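Local structure of glutathione S-transferase (Bombyx mori, 5ZFG) at residues 68-72 with 96-100; 101-107 with 162-167; 110-115 with 169-175. The protein metabolises the insecticide diazinon and, as a glutathione S-transferase, probably joins glutathione to electrophilic compounds. One frame throughout, in Å; residues are numbered along the deposited sequence.

Contact 1 (68-72 with 96-100)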
ATOM      1  N   ASN B  68       3.879   5.158  -2.933  1.00  5.43           N
ATOM      2  CA  ASN B  68       4.658   3.996  -2.494  1.00  5.62           C
ATOM      3  C   ASN B  68       5.247   3.247  -3.684  1.00  4.94           C
ATOM      4  O   ASN B  68       6.423   2.870  -3.675  1.00  5.05           O
ATOM      5  CB  ASN B  68       3.798   3.049  -1.666  1.00  4.50           C
ATOM      6  CG  ASN B  68       3.547   3.559  -0.278  1.00  8.41           C
ATOM      7  OD1 ASN B  68       4.045   4.613   0.111  1.00  6.70           O
ATOM      8  ND2 ASN B  68       2.736   2.826   0.479  1.00  6.87           N
ATOM      9  N   ALA B  69       4.438   3.019  -4.715  1.00  3.09           N
ATOM     10  CA  ALA B  69       4.935   2.340  -5.911  1.00  2.97           C
ATOM     11  C   ALA B  69       5.975   3.186  -6.640  1.00  4.46           C
ATOM     12  O   ALA B  69       6.931   2.646  -7.214  1.00  4.95           O
ATOM     13  CB  ALA B  69       3.766   2.021  -6.838  1.00  4.02           C
ATOM     14  N   ILE B  70       5.791   4.514  -6.644  1.00  4.38           N
ATOM     15  CA  ILE B  70       6.800   5.392  -7.250  1.00  6.19           C
ATOM     16  C   ILE B  70       8.122   5.272  -6.503  1.00  6.00           C
ATOM     17  O   ILE B  70       9.189   5.152  -7.123  1.00  5.10           O
ATOM     18  CB  ILE B  70       6.312   6.853  -7.283  1.00  5.01           C
ATOM     19  CG1 ILE B  70       5.065   6.998  -8.168  1.00  7.98           C
ATOM     20  CG2 ILE B  70       7.452   7.776  -7.808  1.00  4.85           C
ATOM     21  CD1 ILE B  70       4.394   8.375  -8.033  1.00  6.61           C
ATOM     22  N   LEU B  71       8.072   5.267  -5.161  1.00  4.50           N
ATOM     23  CA  LEU B  71       9.287   5.101  -4.363  1.00  5.21           C
ATOM     24  C   LEU B  71      10.002   3.795  -4.707  1.00  5.76           C
ATOM     25  O   LEU B  71      11.231   3.762  -4.895  1.00  5.00           O
ATOM     26  CB  LEU B  71       8.952   5.140  -2.869  1.00  5.16           C
ATOM     27  CG  LEU B  71       8.477   6.478  -2.278  1.00  3.30           C
ATOM     28  CD1 LEU B  71       8.026   6.315  -0.845  1.00  5.68           C
ATOM     29  CD2 LEU B  71       9.610   7.493  -2.374  1.00  8.31           C
ATOM     30  N   GLN B  72       9.248   2.705  -4.790  1.00  3.99           N
ATOM     31  CA  GLN B  72       9.850   1.410  -5.115  1.00  5.35           C
ATOM     32  C   GLN B  72      10.453   1.409  -6.519  1.00  6.64           C
ATOM     33  O   GLN B  72      11.546   0.859  -6.740  1.00  6.56           O
ATOM     34  CB  GLN B  72       8.788   0.319  -4.955  1.00  4.31           C
ATOM     35  CG  GLN B  72       8.370   0.164  -3.481  1.00  5.66           C
ATOM     36  CD  GLN B  72       7.029  -0.521  -3.290  1.00 13.32           C
ATOM     37  OE1 GLN B  72       6.136  -0.402  -4.123  1.00  6.34           O
ATOM     38  NE2 GLN B  72       6.881  -1.234  -2.167  1.00 11.72           N
ATOM     39  N   ASN B  96       8.796  -2.767   2.768  1.00  4.84           N
ATOM     40  CA  ASN B  96       7.474  -2.843   2.151  1.00  6.00           C
ATOM     41  C   ASN B  96       6.379  -2.763   3.196  1.00  5.69           C
ATOM     42  O   ASN B  96       5.364  -2.091   2.984  1.00  4.37           O
ATOM     43  CB  ASN B  96       7.326  -4.131   1.343  1.00  4.39           C
ATOM     44  CG  ASN B  96       8.131  -4.115   0.052  1.00  5.66           C
ATOM     45  OD1 ASN B  96       8.571  -3.060  -0.431  1.00  6.52           O
ATOM     46  ND2 ASN B  96       8.338  -5.300  -0.512  1.00  6.26           N
ATOM     47  N   HIS B  97       6.576  -3.429   4.336  1.00  5.89           N
ATOM     48  CA  HIS B  97       5.572  -3.368   5.388  1.00  5.12           C
ATOM     49  C   HIS B  97       5.378  -1.942   5.882  1.00  6.65           C
ATOM     50  O   HIS B  97       4.246  -1.460   6.026  1.00  5.55           O
ATOM     51  CB  HIS B  97       5.956  -4.238   6.578  1.00  5.40           C
ATOM     52  CG  HIS B  97       5.033  -4.007   7.725  1.00  7.43           C
ATOM     53  ND1 HIS B  97       5.225  -2.994   8.638  1.00 10.48           N
ATOM     54  CD2 HIS B  97       3.828  -4.554   8.014  1.00  7.44           C
ATOM     55  CE1 HIS B  97       4.200  -2.959   9.473  1.00 11.56           C
ATOM     56  NE2 HIS B  97       3.341  -3.899   9.118  1.00  8.78           N
ATOM     57  N   ARG B  98       6.487  -1.257   6.177  1.00  7.70           N
ATOM     58  CA  ARG B  98       6.382   0.092   6.713  1.00  6.50           C
ATOM     59  C   ARG B  98       5.722   1.038   5.711  1.00  3.73           C
ATOM     60  O   ARG B  98       4.982   1.944   6.110  1.00  4.26           O
ATOM     61  CB  ARG B  98       7.769   0.602   7.137  1.00  6.54           C
ATOM     62  CG  ARG B  98       8.460  -0.201   8.261  1.00  7.22           C
ATOM     63  CD  ARG B  98       7.698  -0.193   9.586  1.00  8.67           C
ATOM     64  NE  ARG B  98       8.522  -0.809  10.629  1.00 14.97           N
ATOM     65  CZ  ARG B  98       8.551  -2.111  10.892  1.00 11.50           C
ATOM     66  NH1 ARG B  98       7.776  -2.955  10.221  1.00  8.83           N
ATOM     67  NH2 ARG B  98       9.360  -2.573  11.836  1.00 13.48           N
ATOM     68  N   LEU B  99       5.934   0.816   4.410  1.00  5.85           N
ATOM     69  CA  LEU B  99       5.236   1.599   3.394  1.00  4.67           C
ATOM     70  C   LEU B  99       3.730   1.343   3.451  1.00  6.35           C
ATOM     71  O   LEU B  99       2.928   2.280   3.440  1.00  6.33           O
ATOM     72  CB  LEU B  99       5.781   1.254   2.003  1.00  4.56           C
ATOM     73  CG  LEU B  99       7.194   1.765   1.670  1.00  5.01           C
ATOM     74  CD1 LEU B  99       7.678   1.218   0.316  1.00  5.45           C
ATOM     75  CD2 LEU B  99       7.249   3.323   1.670  1.00  5.65           C
ATOM     76  N   CYS B 100       3.338   0.067   3.520  1.00  5.88           N
ATOM     77  CA  CYS B 100       1.921  -0.276   3.614  1.00  5.21           C
ATOM     78  C   CYS B 100       1.300   0.278   4.892  1.00  4.20           C
ATOM     79  O   CYS B 100       0.172   0.784   4.875  1.00  6.87           O
ATOM     80  CB  CYS B 100       1.745  -1.799   3.571  1.00  4.30           C
ATOM     81  SG  CYS B 100       2.092  -2.544   1.962  1.00  9.40           S
TER
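The side-chain amides of Gln-72 and Asn-96 meet almost at right angles, their planes 83° apart. They lie in the domain interface of the glutathione transferase fold: 68-72, on helix 67-78 of the thioredoxin-like domain, runs nearly antiparallel (154°) to 96-100, on helix 89-114 of the all-helical domain, the segment axes 11.1 Å apart at closest. Gln-72 NE2 gives Asn-96 OD1 a weak, bent hydrogen bond of 3.0 Å. The same oxygen also bonds to the hydroxyl of Tyr-85, so one amide oxygen serves two partners. On the far side of helix 89-114, His-97 NE2 bonds to Gln-51 of the second subunit. Leucine suits position 99 because its two methyls serve different neighbours. Leu-99 CD1 lies 3.6 Å from Gln-72 NE2. Leu-99 CD2 meets Leu-71 CD1 at 4.0 Å. In Gln-72, CG stands beside the backbone N (chi1 -67°), and the extended chain beyond it carries NE2 across to Asn-96. Asparagine is long enough at position 68, where the backbones come closer: Asn-68 ND2 reaches the backbone carbonyl Leu-99 O at 3.0 Å, again a weak, bent bond.

Contact 2 (101-107 with 162-167)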
ATOM      1  N   PHE B 101       2.033   0.172   6.008  1.00  4.11           N
ATOM      2  CA  PHE B 101       1.554   0.641   7.309  1.00  4.33           C
ATOM      3  C   PHE B 101       1.309   2.144   7.285  1.00  6.58           C
ATOM      4  O   PHE B 101       0.310   2.626   7.824  1.00  7.83           O
ATOM      5  CB  PHE B 101       2.583   0.263   8.389  1.00  5.86           C
ATOM      6  CG  PHE B 101       2.400   0.992   9.722  1.00  6.53           C
ATOM      7  CD1 PHE B 101       1.275   0.786  10.488  1.00  9.01           C
ATOM      8  CD2 PHE B 101       3.390   1.847  10.205  1.00  7.06           C
ATOM      9  CE1 PHE B 101       1.098   1.442  11.713  1.00  9.15           C
ATOM     10  CE2 PHE B 101       3.228   2.516  11.430  1.00  9.25           C
ATOM     11  CZ  PHE B 101       2.078   2.305  12.180  1.00 10.08           C
ATOM     12  N   ASN B 102       2.182   2.903   6.622  1.00  5.61           N
ATOM     13  CA  ASN B 102       1.910   4.332   6.499  1.00  5.51           C
ATOM     14  C   ASN B 102       0.649   4.592   5.691  1.00  4.80           C
ATOM     15  O   ASN B 102      -0.186   5.421   6.074  1.00  7.76           O
ATOM     16  CB  ASN B 102       3.087   5.072   5.859  1.00  3.90           C
ATOM     17  CG  ASN B 102       2.867   6.564   5.886  1.00  7.08           C
ATOM     18  OD1 ASN B 102       2.959   7.173   6.946  1.00  8.14           O
ATOM     19  ND2 ASN B 102       2.539   7.158   4.735  1.00  5.40           N
ATOM     20  N   LEU B 103       0.495   3.898   4.568  1.00  5.14           N
ATOM     21  CA  LEU B 103      -0.648   4.122   3.688  1.00  6.11           C
ATOM     22  C   LEU B 103      -1.948   3.671   4.338  1.00 10.17           C
ATOM     23  O   LEU B 103      -2.966   4.376   4.262  1.00 11.23           O
ATOM     24  CB  LEU B 103      -0.435   3.376   2.367  1.00  8.02           C
ATOM     25  CG  LEU B 103      -1.593   3.323   1.350  1.00  8.53           C
ATOM     26  CD1 LEU B 103      -2.051   4.717   0.938  1.00 12.94           C
ATOM     27  CD2 LEU B 103      -1.186   2.540   0.111  1.00 13.15           C
ATOM     28  N   SER B 104      -1.926   2.505   4.987  1.00  7.23           N
ATOM     29  CA  SER B 104      -3.160   1.899   5.482  1.00  9.19           C
ATOM     30  C   SER B 104      -3.621   2.478   6.811  1.00  9.98           C
ATOM     31  O   SER B 104      -4.827   2.456   7.096  1.00 12.03           O
ATOM     32  CB  SER B 104      -2.982   0.394   5.660  1.00  6.92           C
ATOM     33  OG  SER B 104      -2.203   0.092   6.814  1.00  9.63           O
ATOM     34  N   SER B 105      -2.703   2.977   7.642  1.00  7.53           N
ATOM     35  CA  SER B 105      -3.023   3.249   9.041  0.69  9.58           C
ATOM     36  C   SER B 105      -2.414   4.548   9.567  1.00 11.05           C
ATOM     37  O   SER B 105      -3.123   5.436  10.052  1.00 10.95           O
ATOM     38  CB  SER B 105      -2.551   2.074   9.910  0.69 12.94           C
ATOM     39  OG  SER B 105      -2.979   0.831   9.368  0.69 13.09           O
ATOM     40  N   TYR B 106      -1.081   4.644   9.512  1.00  7.73           N
ATOM     41  CA  TYR B 106      -0.387   5.733  10.198  1.00  8.68           C
ATOM     42  C   TYR B 106      -0.765   7.083   9.606  1.00  8.49           C
ATOM     43  O   TYR B 106      -1.247   7.972  10.317  1.00  8.78           O
ATOM     44  CB  TYR B 106       1.131   5.520  10.134  1.00  9.68           C
ATOM     45  CG  TYR B 106       1.978   6.404  11.049  1.00  9.06           C
ATOM     46  CD1 TYR B 106       2.118   6.117  12.409  1.00  9.47           C
ATOM     47  CD2 TYR B 106       2.675   7.502  10.540  1.00 10.75           C
ATOM     48  CE1 TYR B 106       2.927   6.906  13.239  1.00 11.56           C
ATOM     49  CE2 TYR B 106       3.481   8.293  11.360  1.00 12.33           C
ATOM     50  CZ  TYR B 106       3.600   7.996  12.706  1.00 14.34           C
ATOM     51  OH  TYR B 106       4.402   8.797  13.503  1.00 11.18           O
ATOM     52  N   TYR B 107      -0.538   7.260   8.302  1.00  7.75           N
ATOM     53  CA  TYR B 107      -0.942   8.504   7.647  1.00  7.96           C
ATOM     54  C   TYR B 107      -2.462   8.665   7.648  1.00 11.40           C
ATOM     55  O   TYR B 107      -2.977   9.777   7.823  1.00  9.72           O
ATOM     56  CB  TYR B 107      -0.375   8.535   6.222  1.00  6.81           C
ATOM     57  CG  TYR B 107      -0.602   9.819   5.471  1.00 12.22           C
ATOM     58  CD1 TYR B 107      -0.390  11.048   6.080  1.00 12.50           C
ATOM     59  CD2 TYR B 107      -1.020   9.799   4.142  1.00 14.37           C
ATOM     60  CE1 TYR B 107      -0.603  12.240   5.379  1.00 13.68           C
ATOM     61  CE2 TYR B 107      -1.212  10.977   3.426  1.00 17.06           C
ATOM     62  CZ  TYR B 107      -1.010  12.195   4.054  1.00 15.03           C
ATOM     63  OH  TYR B 107      -1.202  13.366   3.346  1.00 16.34           O
ATOM     64  N   PRO B 162       7.775   8.409   4.003  1.00  7.12           N
ATOM     65  CA  PRO B 162       6.344   8.598   4.275  1.00  7.73           C
ATOM     66  C   PRO B 162       6.057   8.739   5.757  1.00  4.59           C
ATOM     67  O   PRO B 162       5.219   9.571   6.135  1.00  7.55           O
ATOM     68  CB  PRO B 162       5.697   7.340   3.651  1.00  7.33           C
ATOM     69  CG  PRO B 162       6.700   6.905   2.588  1.00  8.96           C
ATOM     70  CD  PRO B 162       8.020   7.174   3.241  1.00  7.13           C
ATOM     71  N   LEU B 163       6.756   7.980   6.613  1.00  5.95           N
ATOM     72  CA  LEU B 163       6.493   8.107   8.044  1.00  6.30           C
ATOM     73  C   LEU B 163       6.993   9.446   8.578  1.00  6.80           C
ATOM     74  O   LEU B 163       6.342  10.058   9.433  1.00  9.64           O
ATOM     75  CB  LEU B 163       7.134   6.944   8.804  1.00  7.13           C
ATOM     76  CG  LEU B 163       6.590   5.545   8.423  1.00  4.33           C
ATOM     77  CD1 LEU B 163       7.520   4.431   8.904  1.00  7.04           C
ATOM     78  CD2 LEU B 163       5.187   5.382   9.004  1.00  8.55           C
ATOM     79  N   ILE B 164       8.132   9.925   8.066  1.00  6.00           N
ATOM     80  CA  ILE B 164       8.631  11.237   8.486  1.00  9.38           C
ATOM     81  C   ILE B 164       7.603  12.312   8.161  1.00  5.83           C
ATOM     82  O   ILE B 164       7.239  13.138   9.004  1.00  6.37           O
ATOM     83  CB  ILE B 164       9.982  11.550   7.816  1.00  6.00           C
ATOM     84  CG1 ILE B 164      11.127  10.786   8.505  1.00  8.90           C
ATOM     85  CG2 ILE B 164      10.204  13.080   7.823  1.00  8.82           C
ATOM     86  CD1 ILE B 164      11.425  11.276   9.917  1.00 10.81           C
ATOM     87  N   ASN B 165       7.099  12.299   6.931  1.00  8.63           N
ATOM     88  CA  ASN B 165       6.177  13.338   6.501  1.00  5.31           C
ATOM     89  C   ASN B 165       4.796  13.208   7.142  1.00 10.68           C
ATOM     90  O   ASN B 165       4.110  14.221   7.324  1.00  9.77           O
ATOM     91  CB  ASN B 165       6.116  13.331   4.980  1.00  6.28           C
ATOM     92  CG  ASN B 165       7.412  13.825   4.379  1.00  7.93           C
ATOM     93  OD1 ASN B 165       7.876  14.917   4.733  1.00 10.22           O
ATOM     94  ND2 ASN B 165       8.017  13.040   3.498  1.00  6.70           N
ATOM     95  N   SER B 166       4.364  11.996   7.500  1.00  5.45           N
ATOM     96  CA  SER B 166       3.168  11.882   8.332  1.00  7.84           C
ATOM     97  C   SER B 166       3.405  12.532   9.698  1.00 10.56           C
ATOM     98  O   SER B 166       2.580  13.315  10.186  1.00  9.87           O
ATOM     99  CB  SER B 166       2.775  10.411   8.490  1.00  9.00           C
ATOM    100  OG  SER B 166       2.412   9.834   7.236  1.00 10.22           O
ATOM    101  N   THR B 167       4.543  12.217  10.326  1.00  8.82           N
ATOM    102  CA  THR B 167       4.864  12.758  11.648  1.00  8.12           C
ATOM    103  C   THR B 167       5.057  14.269  11.598  1.00 10.58           C
ATOM    104  O   THR B 167       4.725  14.977  12.560  1.00 10.80           O
ATOM    105  CB  THR B 167       6.128  12.076  12.183  1.00 11.21           C
ATOM    106  OG1 THR B 167       5.972  10.642  12.104  1.00 11.09           O
ATOM    107  CG2 THR B 167       6.390  12.486  13.635  1.00 10.73           C
TER
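Tyr-106 and Thr-167 form a polar link between segments 101-107 and 162-167, whose axes run nearly parallel, 22° apart. Tyr-106 OH donates to Thr-167 OG1 over 2.8 Å, and that oxygen lies at the edge of the phenol ring, in its plane. Thr-167 OG1 in turn donates to Leu-163 O, one turn back, at 2.8 Å. Threonine fits here because its hydroxyl sits beside the backbone N (chi1 -52°), from where it can both accept from the tyrosine and bond to its own helix. Leu-163 O is thus gripped twice, by Thr-167 N and OG1 from opposite faces of its plane.

The apolar contacts centre on Leu-163 CD2, which approaches Tyr-106 CD2 to 3.6 Å and Phe-101 CD2 to 4.1 Å, crossing both aromatic side chains at about a right angle. Within helix 89-114, Tyr-106 CB lies over one face of the Phe-101 ring, offset toward its rim. The small Ser-166 lets the helices close in: Ser-166 CB is 3.6 Å from Tyr-106 CD2, at the ring edge. A pi-type turn at 102-106, with Tyr-106 N bonded to Phe-101 O, widens helix 89-114 here.

Around this core of the all-helical domain, Tyr-106 packs on Leu-136 and Leu-139 of helix 126-146, Leu-163 and Thr-167 touch Trp-186 of helix 181-193, and Tyr-107 rests on Pro-12 and Pro-13 of helix 12-23.

Contact 3 (110-115 with 169-175)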
ATOM      1  N   ILE B 110      -3.366   9.770  11.337  1.00 11.49           N
ATOM      2  CA  ILE B 110      -2.772  11.045  11.733  1.00 11.54           C
ATOM      3  C   ILE B 110      -3.373  12.182  10.912  1.00 12.21           C
ATOM      4  O   ILE B 110      -3.812  13.195  11.466  1.00 11.17           O
ATOM      5  CB  ILE B 110      -1.237  10.987  11.628  1.00 10.19           C
ATOM      6  CG1 ILE B 110      -0.694  10.215  12.830  1.00 11.28           C
ATOM      7  CG2 ILE B 110      -0.636  12.399  11.562  1.00 17.98           C
ATOM      8  CD1 ILE B 110       0.781   9.887  12.743  1.00 10.86           C
ATOM      9  N   SER B 111      -3.457  12.009   9.587  1.00 10.71           N
ATOM     10  CA  SER B 111      -3.919  13.095   8.735  1.00 14.75           C
ATOM     11  C   SER B 111      -5.395  13.388   8.946  1.00 18.70           C
ATOM     12  O   SER B 111      -5.808  14.540   8.806  1.00 17.47           O
ATOM     13  CB  SER B 111      -3.656  12.783   7.260  1.00 13.12           C
ATOM     14  OG  SER B 111      -4.525  11.760   6.814  1.00 19.80           O
ATOM     15  N   ALA B 112      -6.204  12.373   9.286  1.00 16.38           N
ATOM     16  CA  ALA B 112      -7.602  12.645   9.606  1.00 15.71           C
ATOM     17  C   ALA B 112      -7.707  13.633  10.755  1.00 16.54           C
ATOM     18  O   ALA B 112      -8.614  14.475  10.782  1.00 19.23           O
ATOM     19  CB  ALA B 112      -8.340  11.344   9.935  1.00 15.76           C
ATOM     20  N   TYR B 113      -6.766  13.579  11.689  1.00 11.08           N
ATOM     21  CA  TYR B 113      -6.803  14.488  12.817  1.00 14.41           C
ATOM     22  C   TYR B 113      -6.102  15.813  12.521  1.00 18.82           C
ATOM     23  O   TYR B 113      -6.655  16.886  12.797  1.00 18.26           O
ATOM     24  CB  TYR B 113      -6.160  13.814  14.018  1.00 16.62           C
ATOM     25  CG  TYR B 113      -6.315  14.578  15.297  1.00 15.34           C
ATOM     26  CD1 TYR B 113      -7.459  14.428  16.074  1.00 11.98           C
ATOM     27  CD2 TYR B 113      -5.318  15.440  15.742  1.00 17.46           C
ATOM     28  CE1 TYR B 113      -7.600  15.112  17.265  1.00 19.51           C
ATOM     29  CE2 TYR B 113      -5.457  16.140  16.930  1.00 19.33           C
ATOM     30  CZ  TYR B 113      -6.602  15.965  17.686  1.00 18.29           C
ATOM     31  OH  TYR B 113      -6.766  16.647  18.872  1.00 25.93           O
ATOM     32  N   THR B 114      -4.878  15.759  11.975  1.00 17.22           N
ATOM     33  CA  THR B 114      -4.145  16.995  11.718  1.00 23.26           C
ATOM     34  C   THR B 114      -4.752  17.808  10.574  1.00 25.32           C
ATOM     35  O   THR B 114      -4.350  18.960  10.389  1.00 40.75           O
ATOM     36  CB  THR B 114      -2.653  16.711  11.452  1.00 17.96           C
ATOM     37  OG1 THR B 114      -2.497  15.791  10.369  1.00 17.12           O
ATOM     38  CG2 THR B 114      -1.977  16.119  12.689  1.00 19.02           C
ATOM     39  N   MET B 115      -5.738  17.274   9.852  1.00 32.85           N
ATOM     40  CA  MET B 115      -6.502  18.027   8.862  1.00 31.07           C
ATOM     41  C   MET B 115      -7.948  18.227   9.312  1.00 44.42           C
ATOM     42  O   MET B 115      -8.455  17.534  10.198  1.00 39.38           O
ATOM     43  CB  MET B 115      -6.500  17.326   7.498  1.00 45.35           C
ATOM     44  CG  MET B 115      -5.136  16.844   7.011  1.00 47.86           C
ATOM     45  SD  MET B 115      -4.036  18.135   6.404  1.00 78.85           S
ATOM     46  CE  MET B 115      -2.605  17.942   7.466  1.00 33.95           C
ATOM     47  N   THR B 169       3.295  16.331  10.064  1.00  8.55           N
ATOM     48  CA  THR B 169       2.024  17.030  10.196  1.00  9.35           C
ATOM     49  C   THR B 169       1.592  17.148  11.653  1.00 10.89           C
ATOM     50  O   THR B 169       0.823  18.057  11.984  1.00 11.02           O
ATOM     51  CB  THR B 169       0.913  16.353   9.392  1.00 15.82           C
ATOM     52  OG1 THR B 169       0.561  15.104  10.010  1.00 12.06           O
ATOM     53  CG2 THR B 169       1.332  16.134   7.931  1.00 11.69           C
ATOM     54  N   LEU B 170       2.068  16.260  12.529  1.00  9.82           N
ATOM     55  CA  LEU B 170       1.841  16.458  13.953  1.00 11.21           C
ATOM     56  C   LEU B 170       2.625  17.667  14.451  1.00 13.33           C
ATOM     57  O   LEU B 170       2.088  18.513  15.178  1.00 15.85           O
ATOM     58  CB  LEU B 170       2.223  15.200  14.739  1.00 14.26           C
ATOM     59  CG  LEU B 170       1.325  13.990  14.451  1.00 14.05           C
ATOM     60  CD1 LEU B 170       1.976  12.703  14.950  1.00 15.39           C
ATOM     61  CD2 LEU B 170      -0.070  14.163  15.072  1.00 16.92           C
ATOM     62  N   GLU B 171       3.897  17.779  14.055  1.00 11.51           N
ATOM     63  CA  GLU B 171       4.652  18.965  14.450  1.00 17.15           C
ATOM     64  C   GLU B 171       4.002  20.237  13.916  1.00 15.29           C
ATOM     65  O   GLU B 171       4.012  21.276  14.593  1.00 12.69           O
ATOM     66  CB  GLU B 171       6.110  18.884  13.984  1.00 16.57           C
ATOM     67  CG  GLU B 171       6.932  20.089  14.492  1.00 20.22           C
ATOM     68  CD  GLU B 171       8.393  20.097  14.050  1.00 28.06           C
ATOM     69  OE1 GLU B 171       8.858  19.140  13.395  1.00 19.24           O
ATOM     70  OE2 GLU B 171       9.090  21.087  14.369  1.00 23.73           O
ATOM     71  N   ALA B 172       3.408  20.170  12.724  1.00 10.34           N
ATOM     72  CA  ALA B 172       2.812  21.355  12.119  1.00 13.00           C
ATOM     73  C   ALA B 172       1.688  21.925  12.966  1.00 16.19           C
ATOM     74  O   ALA B 172       1.426  23.130  12.907  1.00 21.89           O
ATOM     75  CB  ALA B 172       2.293  21.031  10.718  1.00 11.20           C
ATOM     76  N   ILE B 173       0.996  21.087  13.735  1.00 13.51           N
ATOM     77  CA  ILE B 173      -0.090  21.554  14.591  1.00 15.04           C
ATOM     78  C   ILE B 173       0.331  21.621  16.060  1.00 15.55           C
ATOM     79  O   ILE B 173      -0.529  21.742  16.943  1.00 16.59           O
ATOM     80  CB  ILE B 173      -1.354  20.690  14.415  1.00 20.26           C
ATOM     81  CG1 ILE B 173      -1.133  19.262  14.925  1.00 16.46           C
ATOM     82  CG2 ILE B 173      -1.808  20.685  12.966  1.00 21.16           C
ATOM     83  CD1 ILE B 173      -2.416  18.609  15.424  1.00 21.00           C
ATOM     84  N   ASP B 174       1.637  21.549  16.335  1.00 15.45           N
ATOM     85  CA  ASP B 174       2.187  21.626  17.690  0.56 21.77           C
ATOM     86  C   ASP B 174       1.684  20.485  18.571  1.00 28.52           C
ATOM     87  O   ASP B 174       1.509  20.651  19.782  1.00 23.05           O
ATOM     88  CB  ASP B 174       1.895  22.985  18.340  0.56 21.27           C
ATOM     89  CG  ASP B 174       2.810  23.280  19.514  0.56 22.09           C
ATOM     90  OD1 ASP B 174       4.040  23.132  19.368  0.56 28.67           O
ATOM     91  OD2 ASP B 174       2.296  23.663  20.583  0.56 27.02           O
ATOM     92  N   PHE B 175       1.455  19.325  17.959  1.00 18.64           N
ATOM     93  CA  PHE B 175       1.075  18.117  18.680  1.00 17.58           C
ATOM     94  C   PHE B 175       2.296  17.562  19.398  1.00 21.33           C
ATOM     95  O   PHE B 175       3.303  17.243  18.757  1.00 19.77           O
ATOM     96  CB  PHE B 175       0.514  17.096  17.688  1.00 21.72           C
ATOM     97  CG  PHE B 175      -0.180  15.917  18.325  1.00 18.40           C
ATOM     98  CD1 PHE B 175       0.551  14.928  18.975  1.00 18.05           C
ATOM     99  CD2 PHE B 175      -1.559  15.779  18.230  1.00 19.13           C
ATOM    100  CE1 PHE B 175      -0.080  13.835  19.548  1.00 19.88           C
ATOM    101  CE2 PHE B 175      -2.203  14.694  18.799  1.00 27.31           C
ATOM    102  CZ  PHE B 175      -1.461  13.719  19.463  1.00 23.48           C
TER
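A Schellman motif ends helix 160-172, and the residues it turns back, Ile-173 and Phe-175, pack on Thr-114 and Tyr-113 at the C-terminal end of helix 89-114. Phe-175 N bonds to Leu-170 O at 3.0 Å and Asp-174 N to Glu-171 O at 3.0 Å, with Asp-174 at positive phi as the C-prime residue. Ile-173 N reaches Leu-170 O from the face opposite to Phe-175 N.

Thr-114 lies at the centre of the contact. Thr-114 CG2 fits against Leu-170 CD2 at 3.6 Å and against Ile-173 CD1 at 3.7 Å, a beta-branched methyl among aliphatic ends. Thr-114 OG1, placed between the backbone N and the carbonyl carbon (chi1 56°), lies 3.1 Å from Ile-110 O and 3.2 Å from Thr-169 OG1; which of them takes its one proton is not settled. Thr-169 OG1 is itself hydrogen-bonded to Ser-166 O. A valine here removes the hydroxyl and would probably leave Thr-169 OG1 without its polar neighbour across the contact.

One turn earlier on helix 89-114, Ile-110 CD1 meets Leu-170 CD1 at 3.8 Å, the two side chains crossing at about a right angle. Beside Thr-114, Tyr-113 CE2 lies at the edge of the Phe-175 ring, 4.0 Å from Phe-175 CE2. Leu-170 CD2 sits over one face of that phenylalanine, offset toward its rim, and Ile-173 CD1 comes to the edge of the tyrosine ring. The aromatic pair also leans on Leu-129 and Val-132 of helix 126-146.

The threonine hydroxyls thus meet between apolar side chains. Thr-169 OG1 is held by Ser-166 O, and Thr-114 OG1 can turn to Ile-110 O or to Thr-169 OG1, so the joint probably rests more on packing than on hydrogen bonds across it.

In the fold
From the N terminus, the chain builds the thioredoxin-like domain, which includes helix 67-78; contact 1 then closes a loop of 23 residues by bringing 68-72 against 96-100, tying that domain to the helical one. Helix 89-114 continues directly through 101-107 and 110-115, whose partners come later on helix 160-172 and the turn after it, so that contacts 2 and 3 close loops of 54 and 53 residues. These two cross along the chain, as successive levels of one helix pair, and meet where Ser-166 O touches Ile-110 CG2. Contact 1 precedes both, yet joins contact 2 through Pro-162, which packs on Leu-71 and Leu-99. Contacts 1 and 3 lie about 22 Å apart between centres.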